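Local coordinates for protein halogenase PltM (Pseudomonas fluorescens, PDB 6BZN) that halogenates phenolic compounds with an unusually broad range of substrates and halides, probably as a FAD-dependent monooxygenase, at residues A[330-335]-A[383-388]. Sequence-based numbering, arbitrary orientation.
Sequences QNVGDR and IEVERH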
loop_
_atom_site.group_PDB
_atom_site.type_symbol
_atom_site.label_atom_id
_atom_site.label_comp_id
_atom_site.label_asym_id
_atom_site.label_seq_id
_atom_site.Cartn_x
_atom_site.Cartn_y
_atom_site.Cartn_z
ATOM N N GLN A 330 16.596 -2.198 11.426
ATOM C CA GLN A 330 16.908 -0.767 11.316
ATOM C C GLN A 330 16.738 -0.415 9.852
ATOM O O GLN A 330 16.735 -1.312 9.002
ATOM C CB GLN A 330 18.362 -0.464 11.686
ATOM C CG GLN A 330 18.722 -0.648 13.150
ATOM C CD GLN A 330 20.160 -0.222 13.455
ATOM O OE1 GLN A 330 21.008 -0.180 12.570
ATOM N NE2 GLN A 330 20.430 0.095 14.712
ATOM N N ASN A 331 16.592 0.865 9.553
ATOM C CA ASN A 331 16.579 1.284 8.158
ATOM C C ASN A 331 17.174 2.640 7.842
ATOM O O ASN A 331 17.041 3.110 6.723
ATOM C CB ASN A 331 15.142 1.168 7.608
ATOM C CG ASN A 331 14.269 2.345 7.995
ATOM O OD1 ASN A 331 14.538 3.031 8.974
ATOM N ND2 ASN A 331 13.208 2.584 7.225
ATOM N N VAL A 332 17.841 3.269 8.809
ATOM C CA VAL A 332 18.571 4.504 8.557
ATOM C C VAL A 332 19.958 4.377 9.163
ATOM O O VAL A 332 20.157 3.654 10.145
ATOM C CB VAL A 332 17.847 5.745 9.127
ATOM C CG1 VAL A 332 16.452 5.889 8.525
ATOM C CG2 VAL A 332 17.740 5.694 10.646
ATOM N N GLY A 333 20.904 5.087 8.566
ATOM C CA GLY A 333 22.253 5.249 9.129
ATOM C C GLY A 333 22.719 6.663 8.904
ATOM O O GLY A 333 21.958 7.508 8.442
ATOM N N ASP A 334 23.991 6.919 9.206
ATOM C CA ASP A 334 24.603 8.217 8.940
ATOM C C ASP A 334 24.429 8.616 7.468
ATOM O O ASP A 334 24.141 9.775 7.171
ATOM C CB ASP A 334 26.118 8.188 9.255
ATOM C CG ASP A 334 26.426 8.062 10.748
ATOM O OD1 ASP A 334 25.500 8.103 11.583
ATOM O OD2 ASP A 334 27.620 7.917 11.089
ATOM N N ARG A 335 24.623 7.647 6.570
ATOM C CA ARG A 335 24.710 7.922 5.128
ATOM C C ARG A 335 23.681 7.210 4.253
ATOM O O ARG A 335 23.809 7.240 3.025
ATOM C CB ARG A 335 26.121 7.576 4.625
ATOM C CG ARG A 335 27.236 8.379 5.291
ATOM C CD ARG A 335 27.222 9.806 4.783
ATOM N NE ARG A 335 28.271 10.650 5.356
ATOM C CZ ARG A 335 28.606 11.861 4.894
ATOM N NH1 ARG A 335 27.994 12.395 3.836
ATOM N NH2 ARG A 335 29.577 12.555 5.494
ATOM N N ILE A 383 16.099 9.412 12.826
ATOM C CA ILE A 383 15.530 8.383 13.696
ATOM C C ILE A 383 14.004 8.310 13.615
ATOM O O ILE A 383 13.437 7.234 13.690
ATOM C CB ILE A 383 16.017 8.529 15.165
ATOM C CG1 ILE A 383 15.750 7.255 15.964
ATOM C CG2 ILE A 383 15.404 9.741 15.853
ATOM C CD1 ILE A 383 16.612 6.079 15.561
ATOM N N GLU A 384 13.342 9.443 13.428
ATOM C CA GLU A 384 11.887 9.441 13.332
ATOM C C GLU A 384 11.385 8.838 12.014
ATOM O O GLU A 384 10.241 8.379 11.943
ATOM C CB GLU A 384 11.322 10.843 13.555
ATOM C CG GLU A 384 11.598 11.395 14.956
ATOM C CD GLU A 384 10.953 10.600 16.091
ATOM O OE1 GLU A 384 9.857 10.033 15.893
ATOM O OE2 GLU A 384 11.542 10.559 17.203
ATOM N N VAL A 385 12.225 8.838 10.984
ATOM C CA VAL A 385 11.906 8.129 9.746
ATOM C C VAL A 385 11.859 6.615 10.036
ATOM O O VAL A 385 10.914 5.912 9.635
ATOM C CB VAL A 385 12.896 8.476 8.611
ATOM C CG1 VAL A 385 12.615 7.667 7.360
ATOM C CG2 VAL A 385 12.802 9.960 8.280
ATOM N N GLU A 386 12.860 6.118 10.750
ATOM C CA GLU A 386 12.878 4.716 11.153
ATOM C C GLU A 386 11.715 4.343 12.069
ATOM O O GLU A 386 11.099 3.299 11.903
ATOM C CB GLU A 386 14.189 4.399 11.866
ATOM C CG GLU A 386 14.338 2.946 12.261
ATOM C CD GLU A 386 15.725 2.649 12.764
ATOM O OE1 GLU A 386 15.920 2.624 13.992
ATOM O OE2 GLU A 386 16.639 2.490 11.928
ATOM N N ARG A 387 11.459 5.184 13.066
ATOM C CA ARG A 387 10.371 4.940 13.997
ATOM C C ARG A 387 9.035 4.818 13.265
ATOM O O ARG A 387 8.304 3.863 13.488
ATOM C CB ARG A 387 10.318 6.030 15.067
ATOM C CG ARG A 387 9.138 5.907 16.017
ATOM C CD ARG A 387 9.286 6.879 17.175
ATOM N NE ARG A 387 8.062 6.978 17.978
ATOM C CZ ARG A 387 7.397 8.101 18.270
ATOM N NH1 ARG A 387 7.798 9.295 17.845
ATOM N NH2 ARG A 387 6.298 8.027 19.026
ATOM N N HIS A 388 8.724 5.772 12.390
ATOM C CA HIS A 388 7.532 5.652 11.553
ATOM C C HIS A 388 7.517 4.333 10.747
ATOM O O HIS A 388 6.548 3.582 10.810
ATOM C CB HIS A 388 7.377 6.835 10.598
ATOM C CG HIS A 388 6.401 6.555 9.506
ATOM N ND1 HIS A 388 6.790 6.286 8.211
ATOM C CD2 HIS A 388 5.064 6.362 9.547
ATOM C CE1 HIS A 388 5.723 6.006 7.487
ATOM N NE2 HIS A 388 4.666 6.035 8.279
#
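The loop leading into strand 336-338, an outer strand of the parallel sheet in the FAD-binding fold, is held here to the first turn of helix 383-406 by one buried carboxylate. E386 reaches from the helix to the loop backbone because its CG points opposite the backbone N (chi1 -177°) and the chain runs on extended. There its OE2 takes the amide N of N331 at 2.9 Å, nearly straight at 163°, from the anti side and well out of the carboxylate plane. The next amide, V332 N, adds a weak bond to the same oxygen at 3.4 Å, and R379 NH1 adds a salt bridge to it. The N331 amide runs the opposite way alongside E386, bringing OD1 to 3.2 Å from E386 CB, where this buried oxygen finds no hydrogen-bond partner; ND2 is bonded to T343 OG1. With an alanine at E386, the two loop amides would probably lose the acceptor they share, and R379, which also bonds V332 O, this salt bridge. Beside the carboxylate, V332 CG1 meets V385 CG1 at 4.4 Å. Both valines also rest on C337 of strand 336-338, while V385 reaches S360 and K367 of helix 352-374, so the contact lies where that strand and the two helices meet.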